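PDB 6MF4: cell cycle serine/threonine-protein kinase CDC5/MSD2 from Saccharomyces cerevisiae, which phosphorylates serine and threonine residues of proteins such as SCC1/MCD1 and NET1 and is involved in mitotic exit, its polo-box domain recognising substrates. Local coordinates for residues A[64-69]-A[200-205]. Residues are numbered along the deposited sequence; the frame is centred on the assembly and turned at random.
Sequences SECHLT and LRRYTR. With ZN (zinc ion), chain B.
Helix residues 64-69 and strand 200-205 stay well apart, the CA atoms of E65 and R201 being 11.2 Å from each other, and R201 and R202 reach across the gap to E65 and C66. R201 runs extended from CG to NE and brings its guanidinium to the bent side chain of E65, which it meets at about a right angle. E65 CG lies at the edge of that group, 4.0 Å from R201 NH1, while the two charged ends stop short of direct contact. A water joins them instead, donating to E65 OE2 at 2.7 Å and accepting from R201 NH1 at 3.1 Å; the carboxylate and guanidinium planes are turned 51° apart. The strand belongs to the antiparallel sheet of the second polo box, and helix 56-82, N-terminal to both boxes, packs against it. A classic beta bulge sets R201 and R202 both opposite E213, consistent with two consecutive strand residues both pointing toward one helix. R202 bends at chi3 (63°), bringing its NH2 to 4.0 Å from C66 SG, the sulfur lying near the guanidinium plane. R202 NE is paired in a salt bridge with E213, which probably fixes the guanidinium beside the buried thiol, and C66 itself also touches E213 and F219. H67 takes no part in the contact with the strand; its NE2 binds a zinc ion at 2.2 Å, which also carries a water.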
# COMPACT_ATOMS: atom_id res chain seq x y z
N SER A 64 -12.67 -6.11 0.25
CA SER A 64 -13.43 -5.33 -0.71
C SER A 64 -12.52 -4.58 -1.68
O SER A 64 -12.80 -4.51 -2.88
CB SER A 64 -14.35 -4.35 0.01
OG SER A 64 -15.12 -3.61 -0.93
N GLU A 65 -11.43 -4.01 -1.17
CA GLU A 65 -10.48 -3.30 -2.03
C GLU A 65 -9.74 -4.28 -2.94
O GLU A 65 -9.44 -3.95 -4.09
CB GLU A 65 -9.48 -2.49 -1.20
CG GLU A 65 -10.11 -1.38 -0.37
CD GLU A 65 -10.69 -0.25 -1.21
OE1 GLU A 65 -10.24 -0.05 -2.36
OE2 GLU A 65 -11.59 0.46 -0.70
N CYS A 66 -9.43 -5.46 -2.43
CA CYS A 66 -8.78 -6.50 -3.23
C CYS A 66 -9.70 -6.93 -4.36
O CYS A 66 -9.28 -7.09 -5.51
CB CYS A 66 -8.41 -7.71 -2.37
SG CYS A 66 -7.03 -7.45 -1.25
N HIS A 67 -10.97 -7.11 -4.02
CA HIS A 67 -12.00 -7.48 -4.97
C HIS A 67 -12.17 -6.39 -6.02
O HIS A 67 -12.24 -6.67 -7.22
CB HIS A 67 -13.32 -7.73 -4.22
CG HIS A 67 -14.45 -8.15 -5.09
ND1 HIS A 67 -14.55 -9.43 -5.61
CD2 HIS A 67 -15.54 -7.48 -5.54
CE1 HIS A 67 -15.65 -9.52 -6.34
NE2 HIS A 67 -16.26 -8.34 -6.31
N LEU A 68 -12.20 -5.15 -5.55
CA LEU A 68 -12.37 -3.98 -6.40
C LEU A 68 -11.28 -3.83 -7.47
O LEU A 68 -11.59 -3.64 -8.64
CB LEU A 68 -12.39 -2.72 -5.53
CG LEU A 68 -12.49 -1.34 -6.18
CD1 LEU A 68 -13.80 -1.21 -6.93
CD2 LEU A 68 -12.32 -0.22 -5.15
N THR A 69 -10.01 -3.89 -7.08
CA THR A 69 -8.97 -3.66 -8.08
C THR A 69 -8.74 -4.90 -8.94
O THR A 69 -8.36 -4.76 -10.10
CB THR A 69 -7.61 -3.22 -7.47
OG1 THR A 69 -6.86 -4.35 -7.04
CG2 THR A 69 -7.80 -2.26 -6.33
N LEU A 200 -0.29 1.89 6.12
CA LEU A 200 -0.27 0.51 5.66
C LEU A 200 -1.26 -0.33 6.45
O LEU A 200 -1.13 -0.47 7.66
CB LEU A 200 1.13 -0.07 5.80
CG LEU A 200 1.33 -1.53 5.40
CD1 LEU A 200 1.11 -1.69 3.91
CD2 LEU A 200 2.73 -2.00 5.80
N ARG A 201 -2.26 -0.89 5.77
CA ARG A 201 -3.27 -1.70 6.44
C ARG A 201 -2.83 -3.15 6.59
O ARG A 201 -3.06 -3.78 7.62
CB ARG A 201 -4.58 -1.67 5.67
CG ARG A 201 -5.30 -0.34 5.67
CD ARG A 201 -6.42 -0.39 4.64
NE ARG A 201 -7.47 0.55 4.93
CZ ARG A 201 -8.52 0.77 4.14
NH1 ARG A 201 -8.65 0.12 2.99
NH2 ARG A 201 -9.43 1.66 4.51
N ARG A 202 -2.21 -3.69 5.54
CA ARG A 202 -1.80 -5.08 5.54
C ARG A 202 -0.62 -5.27 4.61
O ARG A 202 -0.56 -4.67 3.53
CB ARG A 202 -2.96 -6.00 5.14
CG ARG A 202 -2.62 -7.49 5.16
CD ARG A 202 -3.87 -8.36 5.12
NE ARG A 202 -4.64 -8.18 3.90
CZ ARG A 202 -5.87 -8.65 3.71
NH1 ARG A 202 -6.49 -9.32 4.68
NH2 ARG A 202 -6.50 -8.43 2.56
N TYR A 203 0.34 -6.08 5.04
CA TYR A 203 1.41 -6.53 4.17
C TYR A 203 1.42 -8.05 4.14
O TYR A 203 1.00 -8.70 5.11
CB TYR A 203 2.77 -6.01 4.62
CG TYR A 203 3.25 -6.62 5.92
CD1 TYR A 203 3.96 -7.82 5.92
CD2 TYR A 203 2.99 -6.01 7.13
CE1 TYR A 203 4.39 -8.38 7.10
CE2 TYR A 203 3.43 -6.56 8.32
CZ TYR A 203 4.13 -7.75 8.29
OH TYR A 203 4.57 -8.32 9.47
N THR A 204 1.87 -8.61 3.03
CA THR A 204 2.03 -10.05 2.91
C THR A 204 3.32 -10.35 2.17
O THR A 204 3.56 -9.82 1.09
CB THR A 204 0.86 -10.72 2.17
OG1 THR A 204 -0.37 -10.30 2.77
CG2 THR A 204 0.98 -12.24 2.24
N ARG A 205 4.13 -11.21 2.77
CA ARG A 205 5.38 -11.64 2.15
C ARG A 205 5.23 -12.98 1.46
O ARG A 205 4.84 -13.97 2.08
CB ARG A 205 6.47 -11.74 3.20
CG ARG A 205 7.03 -10.40 3.60
CD ARG A 205 8.55 -10.40 3.57
NE ARG A 205 9.08 -10.46 4.92
CZ ARG A 205 10.35 -10.67 5.22
NH1 ARG A 205 11.25 -10.86 4.26
NH2 ARG A 205 10.72 -10.69 6.49
ZN ZN B . -18.17 -7.35 -6.55
O HOH W 1 -11.16 1.45 1.78
O HOH W 2 -18.26 -7.60 -8.81